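Local coordinates for DUF3256 domain-containing protein (Porphyromonas gingivalis W83, PDB 2P3P), which is of unknown function but can bind magnesium and is probably a membrane-associated member of the DUF3256 family, at residues C15-P20 with E31-C36; P25-E30 with A49-S54; D130-H135 with I186-E191; S140-A145 with K181-I186. One frame throughout, in Å; residues are numbered along the deposited sequence. Where two conformers were deposited one is given.

Contact 1: C15-P20 with E31-C36; sequences CFLAMP and ERNDLC
Arg32 reaches across from helix 29-39 and lays its side chain over Phe16 before its guanidinium meets the end of helix 11-18. Its CD sits over one face of the Phe16 ring, 3.5 Å above the plane and shifted toward the rim. This is a CH-pi contact. Farther on, Arg32 CZ lies 5.7 Å from the Phe16 ring centroid, so any cation-pi attraction is weak at most; the two planes are 57° apart. Bends at chi2 and chi3 (149° and 35°) turn the arginine chain toward the backbone carbonyls beyond the ring. There NH2 donates to Met19 O at 2.8 Å, from above the carbonyl plane. NH1 adds weak bonds to Phe16 O and to the same Met19 O. Selenomethionine Met19 runs at about a right angle to the arginine, and its CE covers one face of the guanidinium, 3.3 Å from Arg32 NE.

Cys36 approaches the Phe16 ring differently. Its SG lies at the ring edge, 3.6 Å from Phe16 CD2, a sulfur-aromatic contact. Leu17 closes this side by pressing CD2 tightly on Cys36 CB at 3.4 Å. Leu35 CD2 also comes to the ring edge, but more loosely. Below the two helices lies the antiparallel sheet, where Phe61 and Leu63 of strand 58-64 touch both Phe16 and Leu35. Met80 of strand 77-84 meets Phe16 and Met19.

The chemistry is that of a buried arginine sharing its N-H groups between Phe16 O in the last turn of the helix and Met19 O in the loop after it. Those oxygens probably help to offset its charge, while the ring packs on its aliphatic part and the selenomethionine on its flat end.

Contact 2: P25-E30 with A49-S54; sequences PIVTME and ASLESS
Val27 and Leu51 make the close apolar part of this contact. The CG1 methyl of Val27 meets CD2 of Leu51 at 3.6 Å, and the two side chains lie at a slant to each other. In Leu51 the CG is anti to the backbone N (chi1 -179°), which carries the isobutyl group from strand 47-52 toward the valine. Behind them, Val27 also rests on Val59 and Phe61 of strand 58-64. Ser53 continues the buried side. Its CB lies 4.1 Å from Val27 CG1, and its OG is 3.7 Å from Val27 CA. That hydroxyl has its main partner in Glu31, through OE1. The same carboxylate oxygen accepts from Thr28 N, while OE2 accepts from Ser54 N. One glutamate in the first turn of helix 29-39 therefore ties both segments together.

The other side is looser and wetter. Thr28 CG2 faces Ser54 OG at 3.5 Å, with Ser54 itself exposed. A water bridges the two residues unequally. It lies 2.6 Å from Thr28 OG1, but its link to Ser54 OG is long and weak at 3.4 Å.

Thr28 is the N-cap of helix 29-39, and its side chain caps a backbone N in the first turn. The bond from Thr28 N back to Glu31 is the reciprocal half, so the pair has the form of a capping box. Here the capped helix start is set against the end of edge strand 47-52, as part of the way the helices cover the seven-stranded antiparallel sheet.

Contact 3: D130-H135 with I186-E191; sequences DFFLPH and IFLSPE
Phe132 and Leu188 are paired by a single beta bridge, with a backbone hydrogen bond on either side. Ser189 N donates to Phe131 O at 2.8 Å, nearly along the C=O axis. Leu133 N donates to Phe187 O at 2.6 Å, from a position tilted 34° from the carbonyl plane. The same oxygen also takes a CA-H contact from Phe132 CA at 3.0 Å.

Side chains extend this pairing. Phe132 and Phe187 run side by side and point the same way, yet their rings are almost perpendicular, at 88°. The edge of Phe187 meets the face of Phe132 in a T-shaped stack, with centroids 5.2 Å apart. Leu188 CD1 lies at the edge of the Phe132 ring and also touches Phe131 CB. Leu133 spans the facing segment. Its CD1 packs on Ile186 O and its CD2 on Ser189 CB, 3.7 Å away.

Further out, Ser189 OG accepts from Glu191 N in an ST turn, which shapes the backbone after the bridge. A water donates to both Pro134 O and Ile186 O and extends the pairing past Leu133 and Phe187.

The paired loops lie between the small sheet and the helices. Phe131 rests on Gln170 of strand 165-170 and Leu193 of strand 193-197. Phe187 instead turns to helix 141-146, meeting Tyr143 and Ile146.

Contact 4: S140-A145 with K181-I186; sequences SYAYQA and KPLAAI
Ala142 packs against Leu183 and Ile186 in a small helix-to-helix contact at the protein surface. It joins the start of helix 141-146 to the short helix 181-184 and the turn after it.

The apolar contacts centre on the Ala142 methyl. Its CB lies 3.9 Å from Leu183 CB, close enough for the backbones to come together, with Ala142 CA only 4.7 Å from Leu183 CA. One turn along, Ala145 CB meets the Leu183 branch end CD1 at 3.8 Å. The leucine thus spans two alanines, its CB at one and its CD1 at the other. Its CG is anti to the carbonyl carbon (chi1 -62°), and the chain then extends toward Ala145. Ile146 of helix 141-146 also touches Leu183 and Ala184.

The polar bonds serve the helix start. Ser140 is the N-cap of helix 141-146, and its OG accepts from Tyr143 N at 3.1 Å with an angle of 162°. That hydroxyl is also bonded to Asp137 O, just before the segment. Neither bond joins the two segments, which meet through apolar groups. The side chain of Ala145 is about 8 Å from that of Ser149, a magnesium-binding residue; no metal is bound here.

The tightest point is at Ile186, whose CD1 presses on Ala142 CB at 3.3 Å.

How the contacts relate
The four contacts form two pairs at opposite sides of the chain's centre. Contacts 1 and 2 have centres 10 Å apart and share helix 29-39, which lies by the seven-stranded antiparallel sheet. Their segments alternate along the chain, so the two are interlocked. Contacts 3 and 4 have centres 11 Å apart and share Ile186. Contact 3 touches the four-stranded sheet, and contact 4, nested inside the loop that contact 3 closes, joins helices 141-146 and 181-184. Between the pairs the centres are 41 to 49 Å apart and nothing touches. The first pair closes before the second opens. Each pair thus holds together its own end of an elongated chain, with the magnesium-binding Ser149 near the second.

Contact 1: C15-P20 with E31-C36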
loop_
_atom_site.group_PDB
_atom_site.type_symbol
_atom_site.label_atom_id
_atom_site.label_comp_id
_atom_site.label_asym_id
_atom_site.label_seq_id
_atom_site.Cartn_x
_atom_site.Cartn_y
_atom_site.Cartn_z
ATOM N N CYS A 15 1.457 11.882 -14.551
ATOM C CA CYS A 15 0.449 10.805 -14.441
ATOM C C CYS A 15 -0.687 11.183 -13.511
ATOM O O CYS A 15 -1.864 10.933 -13.819
ATOM C CB CYS A 15 1.127 9.507 -13.988
ATOM S SG CYS A 15 2.285 8.848 -15.160
ATOM N N PHE A 16 -0.336 11.791 -12.381
ATOM C CA PHE A 16 -1.323 12.260 -11.414
ATOM C C PHE A 16 -2.274 13.288 -12.006
ATOM O O PHE A 16 -3.507 13.257 -11.780
ATOM C CB PHE A 16 -0.626 12.888 -10.211
ATOM C CG PHE A 16 -1.546 13.215 -9.094
ATOM C CD1 PHE A 16 -2.250 12.225 -8.461
ATOM C CD2 PHE A 16 -1.650 14.523 -8.612
ATOM C CE1 PHE A 16 -3.077 12.506 -7.386
ATOM C CE2 PHE A 16 -2.466 14.803 -7.527
ATOM C CZ PHE A 16 -3.192 13.798 -6.930
ATOM N N LEU A 17 -1.730 14.230 -12.765
ATOM C CA LEU A 17 -2.546 15.270 -13.350
ATOM C C LEU A 17 -3.522 14.660 -14.395
ATOM O O LEU A 17 -4.668 15.099 -14.505
ATOM C CB LEU A 17 -1.664 16.307 -14.025
ATOM C CG LEU A 17 -0.883 17.274 -13.141
ATOM C CD1 LEU A 17 0.122 18.041 -13.982
ATOM C CD2 LEU A 17 -1.835 18.260 -12.452
ATOM N N ALA A 18 -3.047 13.682 -15.158
ATOM C CA ALA A 18 -3.864 13.026 -16.212
ATOM C C ALA A 18 -4.630 11.766 -15.782
ATOM O O ALA A 18 -5.255 11.084 -16.607
ATOM C CB ALA A 18 -2.984 12.713 -17.415
HETATM N N MSE A 19 -4.606 11.435 -14.499
HETATM C CA MSE A 19 -5.342 10.269 -13.992
HETATM C C MSE A 19 -6.851 10.531 -14.175
HETATM O O MSE A 19 -7.332 11.588 -13.805
HETATM C CB MSE A 19 -5.006 10.076 -12.514
HETATM C CG MSE A 19 -5.649 8.877 -11.831
HETATM SE SE MSE A 19 -5.122 8.848 -9.955
HETATM C CE MSE A 19 -5.993 10.509 -9.458
ATOM N N PRO A 20 -7.589 9.598 -14.804
ATOM C CA PRO A 20 -9.026 9.803 -14.941
ATOM C C PRO A 20 -9.672 9.850 -13.541
ATOM O O PRO A 20 -9.314 9.068 -12.628
ATOM C CB PRO A 20 -9.509 8.546 -15.691
ATOM C CG PRO A 20 -8.283 7.996 -16.422
ATOM C CD PRO A 20 -7.122 8.350 -15.453
ATOM N N GLU A 31 -11.006 19.723 -8.826
ATOM C CA GLU A 31 -10.341 19.848 -7.537
ATOM C C GLU A 31 -8.861 19.407 -7.605
ATOM O O GLU A 31 -7.968 20.067 -7.076
ATOM C CB GLU A 31 -11.091 19.033 -6.461
ATOM C CG GLU A 31 -12.425 19.670 -6.048
ATOM C CD GLU A 31 -13.240 18.773 -5.168
ATOM O OE1 GLU A 31 -13.059 17.543 -5.227
ATOM O OE2 GLU A 31 -14.032 19.296 -4.383
ATOM N N ARG A 32 -8.614 18.251 -8.214
ATOM C CA ARG A 32 -7.255 17.752 -8.384
ATOM C C ARG A 32 -6.351 18.693 -9.183
ATOM O O ARG A 32 -5.227 19.021 -8.755
ATOM C CB ARG A 32 -7.273 16.384 -9.054
ATOM C CG ARG A 32 -5.892 15.773 -9.241
ATOM C CD ARG A 32 -5.846 14.242 -9.200
ATOM N NE ARG A 32 -7.026 13.604 -9.790
ATOM C CZ ARG A 32 -7.204 13.312 -11.074
ATOM N NH1 ARG A 32 -6.276 13.607 -11.992
ATOM N NH2 ARG A 32 -8.351 12.739 -11.443
ATOM N N ASN A 33 -6.826 19.130 -10.336
ATOM C CA ASN A 33 -5.986 19.959 -11.175
ATOM C C ASN A 33 -5.865 21.380 -10.589
ATOM O O ASN A 33 -4.842 22.029 -10.776
ATOM C CB ASN A 33 -6.392 19.865 -12.658
ATOM C CG ASN A 33 -5.554 18.818 -13.419
ATOM O OD1 ASN A 33 -5.708 17.598 -13.217
ATOM N ND2 ASN A 33 -4.612 19.304 -14.230
ATOM N N ASP A 34 -6.850 21.819 -9.801
ATOM C CA ASP A 34 -6.736 23.100 -9.051
ATOM C C ASP A 34 -5.744 22.956 -7.851
ATOM O O ASP A 34 -4.930 23.839 -7.614
ATOM C CB ASP A 34 -8.116 23.671 -8.610
ATOM C CG ASP A 34 -9.023 24.149 -9.800
ATOM O OD1 ASP A 34 -8.554 24.399 -10.941
ATOM O OD2 ASP A 34 -10.250 24.295 -9.593
ATOM N N LEU A 35 -5.773 21.830 -7.136
ATOM C CA LEU A 35 -4.784 21.535 -6.073
ATOM C C LEU A 35 -3.348 21.564 -6.579
ATOM O O LEU A 35 -2.449 22.121 -5.961
ATOM C CB LEU A 35 -5.040 20.132 -5.490
ATOM C CG LEU A 35 -3.902 19.411 -4.726
ATOM C CD1 LEU A 35 -3.968 19.722 -3.231
ATOM C CD2 LEU A 35 -4.000 17.888 -4.928
ATOM N N CYS A 36 -3.129 20.863 -7.676
ATOM C CA CYS A 36 -1.821 20.844 -8.305
ATOM C C CYS A 36 -1.381 22.234 -8.789
ATOM O O CYS A 36 -0.213 22.570 -8.648
ATOM C CB CYS A 36 -1.821 19.867 -9.467
ATOM S SG CYS A 36 -1.826 18.154 -8.893
#

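Contact 2: P25-E30 with A49-S54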
loop_
_atom_site.group_PDB
_atom_site.type_symbol
_atom_site.label_atom_id
_atom_site.label_comp_id
_atom_site.label_asym_id
_atom_site.label_seq_id
_atom_site.Cartn_x
_atom_site.Cartn_y
_atom_site.Cartn_z
ATOM N N PRO A 25 -11.819 8.501 -7.771
ATOM C CA PRO A 25 -12.759 9.591 -7.529
ATOM C C PRO A 25 -12.872 10.052 -6.084
ATOM O O PRO A 25 -13.981 10.120 -5.512
ATOM C CB PRO A 25 -14.068 9.007 -8.032
ATOM C CG PRO A 25 -13.984 7.582 -7.706
ATOM C CD PRO A 25 -12.529 7.215 -7.905
ATOM N N ILE A 26 -11.696 10.313 -5.501
ATOM C CA ILE A 26 -11.540 10.849 -4.162
ATOM C C ILE A 26 -11.821 12.338 -4.131
ATOM O O ILE A 26 -12.394 12.864 -3.161
ATOM C CB ILE A 26 -10.088 10.549 -3.649
ATOM C CG1 ILE A 26 -9.873 9.042 -3.622
ATOM C CG2 ILE A 26 -9.819 11.195 -2.281
ATOM C CD1 ILE A 26 -10.993 8.308 -3.064
ATOM N N VAL A 27 -11.368 13.004 -5.186
ATOM C CA VAL A 27 -11.665 14.405 -5.459
ATOM C C VAL A 27 -12.068 14.476 -6.916
ATOM O O VAL A 27 -11.782 13.545 -7.698
ATOM C CB VAL A 27 -10.443 15.374 -5.212
ATOM C CG1 VAL A 27 -10.055 15.474 -3.719
ATOM C CG2 VAL A 27 -9.214 15.010 -6.079
ATOM N N THR A 28 -12.691 15.568 -7.321
ATOM C CA THR A 28 -13.052 15.724 -8.744
ATOM C C THR A 28 -11.815 16.038 -9.555
ATOM O O THR A 28 -10.780 16.414 -8.997
ATOM C CB THR A 28 -14.091 16.853 -8.966
ATOM O OG1 THR A 28 -13.537 18.079 -8.496
ATOM C CG2 THR A 28 -15.401 16.569 -8.236
HETATM N N MSE A 29 -11.930 15.953 -10.883
HETATM C CA MSE A 29 -10.794 16.260 -11.766
HETATM C C MSE A 29 -10.367 17.721 -11.554
HETATM O O MSE A 29 -9.180 18.045 -11.442
HETATM C CB MSE A 29 -11.185 16.019 -13.229
HETATM C CG MSE A 29 -10.141 16.441 -14.241
HETATM SE SE MSE A 29 -8.538 15.326 -14.050
HETATM C CE MSE A 29 -8.919 13.970 -15.364
ATOM N N GLU A 30 -11.364 18.580 -11.477
ATOM C CA GLU A 30 -11.154 20.001 -11.273
ATOM C C GLU A 30 -10.534 20.336 -9.909
ATOM O O GLU A 30 -9.631 21.142 -9.851
ATOM C CB GLU A 30 -12.471 20.761 -11.509
ATOM C CG GLU A 30 -13.059 20.506 -12.896
ATOM C CD GLU A 30 -14.234 19.520 -12.895
ATOM O OE1 GLU A 30 -14.144 18.442 -12.230
ATOM O OE2 GLU A 30 -15.237 19.849 -13.570
ATOM N N ALA A 49 -1.320 19.490 1.537
ATOM C CA ALA A 49 -2.555 20.164 1.208
ATOM C C ALA A 49 -3.735 19.358 1.758
ATOM O O ALA A 49 -3.635 18.131 2.050
ATOM C CB ALA A 49 -2.673 20.358 -0.294
ATOM N N SER A 50 -4.829 20.054 1.978
ATOM C CA SER A 50 -6.036 19.392 2.449
ATOM C C SER A 50 -7.247 20.077 1.812
ATOM O O SER A 50 -7.211 21.263 1.510
ATOM C CB SER A 50 -6.099 19.377 3.983
ATOM O OG SER A 50 -6.252 20.666 4.516
ATOM N N LEU A 51 -8.285 19.295 1.562
ATOM C CA LEU A 51 -9.462 19.756 0.837
ATOM C C LEU A 51 -10.678 19.047 1.392
ATOM O O LEU A 51 -10.601 17.885 1.806
ATOM C CB LEU A 51 -9.305 19.434 -0.663
ATOM C CG LEU A 51 -10.344 19.794 -1.726
ATOM C CD1 LEU A 51 -10.387 21.311 -2.066
ATOM C CD2 LEU A 51 -9.986 18.995 -2.947
ATOM N N GLU A 52 -11.798 19.763 1.451
ATOM C CA GLU A 52 -13.091 19.147 1.721
ATOM C C GLU A 52 -13.705 18.969 0.349
ATOM O O GLU A 52 -14.091 19.942 -0.297
ATOM C CB GLU A 52 -13.971 20.023 2.618
ATOM C CG GLU A 52 -13.430 20.202 4.042
ATOM C CD GLU A 52 -14.279 21.144 4.885
ATOM O OE1 GLU A 52 -13.746 22.184 5.326
ATOM O OE2 GLU A 52 -15.476 20.854 5.111
ATOM N N SER A 53 -13.752 17.734 -0.121
ATOM C CA SER A 53 -14.182 17.485 -1.492
ATOM C C SER A 53 -15.694 17.678 -1.675
ATOM O O SER A 53 -16.504 17.283 -0.832
ATOM C CB SER A 53 -13.733 16.120 -1.992
ATOM O OG SER A 53 -14.294 15.857 -3.284
ATOM N N SER A 54 -16.058 18.289 -2.799
ATOM C CA SER A 54 -17.458 18.408 -3.192
ATOM C C SER A 54 -18.102 17.037 -3.268
ATOM O O SER A 54 -19.322 16.927 -3.278
ATOM C CB SER A 54 -17.581 19.083 -4.552
ATOM O OG SER A 54 -16.969 18.301 -5.570
HETATM O O HOH W 1 -15.340 19.897 -8.031
#

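Contact 3: D130-H135 with I186-E191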
loop_
_atom_site.group_PDB
_atom_site.type_symbol
_atom_site.label_atom_id
_atom_site.label_comp_id
_atom_site.label_asym_id
_atom_site.label_seq_id
_atom_site.Cartn_x
_atom_site.Cartn_y
_atom_site.Cartn_z
ATOM N N ASP A 130 4.484 -17.422 6.122
ATOM C CA ASP A 130 5.691 -16.605 5.944
ATOM C C ASP A 130 6.037 -15.735 7.150
ATOM O O ASP A 130 7.167 -15.239 7.237
ATOM C CB ASP A 130 5.583 -15.773 4.680
ATOM C CG ASP A 130 5.463 -16.643 3.439
ATOM O OD1 ASP A 130 6.025 -17.758 3.423
ATOM O OD2 ASP A 130 4.805 -16.203 2.494
ATOM N N PHE A 131 5.083 -15.567 8.062
ATOM C CA PHE A 131 5.247 -14.695 9.224
ATOM C C PHE A 131 5.448 -15.554 10.478
ATOM O O PHE A 131 5.452 -15.043 11.622
ATOM C CB PHE A 131 4.010 -13.798 9.396
ATOM C CG PHE A 131 3.823 -12.799 8.307
ATOM C CD1 PHE A 131 4.408 -11.530 8.396
ATOM C CD2 PHE A 131 3.107 -13.115 7.166
ATOM C CE1 PHE A 131 4.263 -10.601 7.388
ATOM C CE2 PHE A 131 2.977 -12.182 6.138
ATOM C CZ PHE A 131 3.562 -10.919 6.268
ATOM N N PHE A 132 5.653 -16.861 10.272
ATOM C CA PHE A 132 5.850 -17.736 11.417
ATOM C C PHE A 132 7.287 -17.669 11.934
ATOM O O PHE A 132 8.248 -17.528 11.157
ATOM C CB PHE A 132 5.494 -19.198 11.090
ATOM C CG PHE A 132 4.022 -19.473 10.877
ATOM C CD1 PHE A 132 3.020 -18.488 11.057
ATOM C CD2 PHE A 132 3.640 -20.740 10.498
ATOM C CE1 PHE A 132 1.686 -18.795 10.842
ATOM C CE2 PHE A 132 2.307 -21.058 10.269
ATOM C CZ PHE A 132 1.331 -20.090 10.445
ATOM N N LEU A 133 7.432 -17.792 13.256
ATOM C CA LEU A 133 8.733 -17.900 13.917
ATOM C C LEU A 133 9.385 -19.230 13.592
ATOM O O LEU A 133 8.710 -20.160 13.101
ATOM C CB LEU A 133 8.556 -17.823 15.447
ATOM C CG LEU A 133 8.220 -16.441 15.952
ATOM C CD1 LEU A 133 7.742 -16.507 17.402
ATOM C CD2 LEU A 133 9.410 -15.498 15.739
ATOM N N PRO A 134 10.701 -19.337 13.818
ATOM C CA PRO A 134 11.363 -20.628 13.620
ATOM C C PRO A 134 10.737 -21.759 14.425
ATOM O O PRO A 134 10.170 -21.522 15.513
ATOM C CB PRO A 134 12.817 -20.359 14.047
ATOM C CG PRO A 134 12.997 -18.883 13.887
ATOM C CD PRO A 134 11.658 -18.276 14.175
ATOM N N HIS A 135 10.816 -22.972 13.864
ATOM C CA HIS A 135 10.442 -24.224 14.558
ATOM C C HIS A 135 8.970 -24.350 14.799
ATOM O O HIS A 135 8.531 -25.117 15.656
ATOM C CB HIS A 135 11.173 -24.371 15.923
ATOM C CG HIS A 135 12.652 -24.474 15.810
ATOM N ND1 HIS A 135 13.485 -24.511 16.918
ATOM C CD2 HIS A 135 13.462 -24.541 14.727
ATOM C CE1 HIS A 135 14.737 -24.610 16.515
ATOM N NE2 HIS A 135 14.754 -24.612 15.194
ATOM N N ILE A 186 4.085 -17.824 20.306
ATOM C CA ILE A 186 5.098 -18.869 20.138
ATOM C C ILE A 186 5.411 -19.148 18.688
ATOM O O ILE A 186 6.446 -19.787 18.412
ATOM C CB ILE A 186 4.773 -20.217 20.877
ATOM C CG1 ILE A 186 3.718 -21.058 20.174
ATOM C CG2 ILE A 186 4.329 -19.945 22.284
ATOM C CD1 ILE A 186 3.637 -22.521 20.688
ATOM N N PHE A 187 4.523 -18.728 17.773
ATOM C CA PHE A 187 4.716 -19.019 16.367
ATOM C C PHE A 187 4.448 -17.867 15.366
ATOM O O PHE A 187 5.008 -17.883 14.292
ATOM C CB PHE A 187 3.945 -20.275 15.987
ATOM C CG PHE A 187 2.472 -20.066 15.792
ATOM C CD1 PHE A 187 1.969 -19.696 14.540
ATOM C CD2 PHE A 187 1.592 -20.229 16.856
ATOM C CE1 PHE A 187 0.628 -19.524 14.365
ATOM C CE2 PHE A 187 0.244 -20.045 16.684
ATOM C CZ PHE A 187 -0.240 -19.667 15.462
ATOM N N LEU A 188 3.630 -16.885 15.725
ATOM C CA LEU A 188 3.275 -15.805 14.819
ATOM C C LEU A 188 4.055 -14.523 15.116
ATOM O O LEU A 188 3.875 -13.913 16.195
ATOM C CB LEU A 188 1.816 -15.473 14.974
ATOM C CG LEU A 188 1.291 -14.512 13.939
ATOM C CD1 LEU A 188 1.697 -14.970 12.464
ATOM C CD2 LEU A 188 -0.266 -14.422 14.104
ATOM N N SER A 189 4.900 -14.119 14.184
ATOM C CA SER A 189 5.853 -13.047 14.431
ATOM C C SER A 189 5.302 -11.747 13.889
ATOM O O SER A 189 4.773 -11.708 12.796
ATOM C CB SER A 189 7.210 -13.295 13.736
ATOM O OG SER A 189 8.036 -12.129 13.755
ATOM N N PRO A 190 5.518 -10.656 14.614
ATOM C CA PRO A 190 5.122 -9.327 14.164
ATOM C C PRO A 190 6.140 -8.697 13.230
ATOM O O PRO A 190 5.885 -7.603 12.700
ATOM C CB PRO A 190 5.042 -8.535 15.471
ATOM C CG PRO A 190 6.080 -9.156 16.341
ATOM C CD PRO A 190 6.268 -10.593 15.876
ATOM N N GLU A 191 7.288 -9.336 13.018
ATOM C CA GLU A 191 8.308 -8.727 12.159
ATOM C C GLU A 191 7.842 -8.589 10.688
ATOM O O GLU A 191 7.383 -9.544 10.075
ATOM C CB GLU A 191 9.588 -9.543 12.171
ATOM C CG GLU A 191 10.815 -8.769 11.765
ATOM C CD GLU A 191 11.180 -7.664 12.754
ATOM O OE1 GLU A 191 10.804 -7.781 13.953
ATOM O OE2 GLU A 191 11.837 -6.685 12.336
HETATM O O HOH W 2 7.396 -21.432 16.708
#

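Contact 4: S140-A145 with K181-I186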
loop_
_atom_site.group_PDB
_atom_site.type_symbol
_atom_site.label_atom_id
_atom_site.label_comp_id
_atom_site.label_asym_id
_atom_site.label_seq_id
_atom_site.Cartn_x
_atom_site.Cartn_y
_atom_site.Cartn_z
ATOM N N SER A 140 0.952 -28.295 17.278
ATOM C CA SER A 140 1.001 -27.791 18.661
ATOM C C SER A 140 -0.353 -27.283 19.118
ATOM O O SER A 140 -1.149 -26.820 18.309
ATOM C CB SER A 140 2.027 -26.667 18.845
ATOM O OG SER A 140 1.686 -25.475 18.162
ATOM N N TYR A 141 -0.600 -27.384 20.420
ATOM C CA TYR A 141 -1.801 -26.862 21.004
ATOM C C TYR A 141 -1.989 -25.410 20.610
ATOM O O TYR A 141 -3.069 -24.984 20.179
ATOM C CB TYR A 141 -1.696 -27.010 22.526
ATOM C CG TYR A 141 -3.020 -26.931 23.240
ATOM C CD1 TYR A 141 -3.621 -28.088 23.759
ATOM C CD2 TYR A 141 -3.676 -25.706 23.394
ATOM C CE1 TYR A 141 -4.848 -28.013 24.420
ATOM C CE2 TYR A 141 -4.895 -25.632 24.009
ATOM C CZ TYR A 141 -5.480 -26.778 24.527
ATOM O OH TYR A 141 -6.690 -26.662 25.186
ATOM N N ALA A 142 -0.924 -24.630 20.740
ATOM C CA ALA A 142 -1.017 -23.195 20.411
ATOM C C ALA A 142 -1.461 -22.950 18.967
ATOM O O ALA A 142 -2.339 -22.149 18.723
ATOM C CB ALA A 142 0.309 -22.492 20.706
ATOM N N TYR A 143 -0.850 -23.639 18.011
ATOM C CA TYR A 143 -1.216 -23.491 16.631
ATOM C C TYR A 143 -2.656 -23.914 16.348
ATOM O O TYR A 143 -3.407 -23.161 15.688
ATOM C CB TYR A 143 -0.241 -24.243 15.715
ATOM C CG TYR A 143 -0.521 -24.083 14.245
ATOM C CD1 TYR A 143 0.145 -23.125 13.481
ATOM C CD2 TYR A 143 -1.411 -24.920 13.599
ATOM C CE1 TYR A 143 -0.095 -23.022 12.117
ATOM C CE2 TYR A 143 -1.671 -24.792 12.247
ATOM C CZ TYR A 143 -0.984 -23.876 11.519
ATOM O OH TYR A 143 -1.249 -23.808 10.191
ATOM N N GLN A 144 -3.047 -25.102 16.825
ATOM C CA GLN A 144 -4.392 -25.624 16.611
ATOM C C GLN A 144 -5.490 -24.741 17.226
ATOM O O GLN A 144 -6.571 -24.566 16.606
ATOM C CB GLN A 144 -4.482 -27.115 17.075
ATOM C CG GLN A 144 -3.726 -28.018 16.089
ATOM C CD GLN A 144 -3.459 -29.482 16.555
ATOM O OE1 GLN A 144 -3.534 -29.818 17.744
ATOM N NE2 GLN A 144 -3.137 -30.356 15.579
ATOM N N ALA A 145 -5.195 -24.125 18.367
ATOM C CA ALA A 145 -6.129 -23.230 19.027
ATOM C C ALA A 145 -6.303 -21.902 18.261
ATOM O O ALA A 145 -7.394 -21.327 18.245
ATOM C CB ALA A 145 -5.689 -22.977 20.490
ATOM N N LYS A 181 -3.396 -14.162 22.540
ATOM C CA LYS A 181 -2.123 -13.613 22.119
ATOM C C LYS A 181 -0.942 -14.420 22.665
ATOM O O LYS A 181 0.014 -14.676 21.928
ATOM C CB LYS A 181 -2.011 -12.115 22.411
ATOM C CG LYS A 181 -2.928 -11.263 21.511
ATOM C CD LYS A 181 -2.863 -9.793 21.835
ATOM C CE LYS A 181 -3.913 -9.020 21.037
ATOM N NZ LYS A 181 -3.854 -7.550 21.225
ATOM N N PRO A 182 -0.993 -14.867 23.918
ATOM C CA PRO A 182 0.139 -15.710 24.383
ATOM C C PRO A 182 0.347 -17.051 23.627
ATOM O O PRO A 182 1.475 -17.525 23.537
ATOM C CB PRO A 182 -0.159 -15.914 25.876
ATOM C CG PRO A 182 -1.087 -14.778 26.224
ATOM C CD PRO A 182 -1.941 -14.597 25.013
ATOM N N LEU A 183 -0.708 -17.603 23.020
ATOM C CA LEU A 183 -0.582 -18.848 22.266
ATOM C C LEU A 183 0.045 -18.503 20.937
ATOM O O LEU A 183 1.044 -19.099 20.540
ATOM C CB LEU A 183 -1.920 -19.513 22.024
ATOM C CG LEU A 183 -2.693 -19.947 23.271
ATOM C CD1 LEU A 183 -4.098 -20.434 22.838
ATOM C CD2 LEU A 183 -1.891 -21.003 24.028
ATOM N N ALA A 184 -0.521 -17.502 20.272
ATOM C CA ALA A 184 0.023 -17.049 19.005
ATOM C C ALA A 184 1.485 -16.612 19.069
ATOM O O ALA A 184 2.238 -16.774 18.096
ATOM C CB ALA A 184 -0.876 -15.926 18.446
ATOM N N ALA A 185 1.909 -16.092 20.212
ATOM C CA ALA A 185 3.253 -15.515 20.318
ATOM C C ALA A 185 4.374 -16.540 20.079
ATOM O O ALA A 185 5.508 -16.153 19.745
ATOM C CB ALA A 185 3.441 -14.849 21.704
ATOM N N ILE A 186 4.085 -17.824 20.306
ATOM C CA ILE A 186 5.098 -18.869 20.138
ATOM C C ILE A 186 5.411 -19.148 18.688
ATOM O O ILE A 186 6.446 -19.787 18.412
ATOM C CB ILE A 186 4.773 -20.217 20.877
ATOM C CG1 ILE A 186 3.718 -21.058 20.174
ATOM C CG2 ILE A 186 4.329 -19.945 22.284
ATOM C CD1 ILE A 186 3.637 -22.521 20.688
#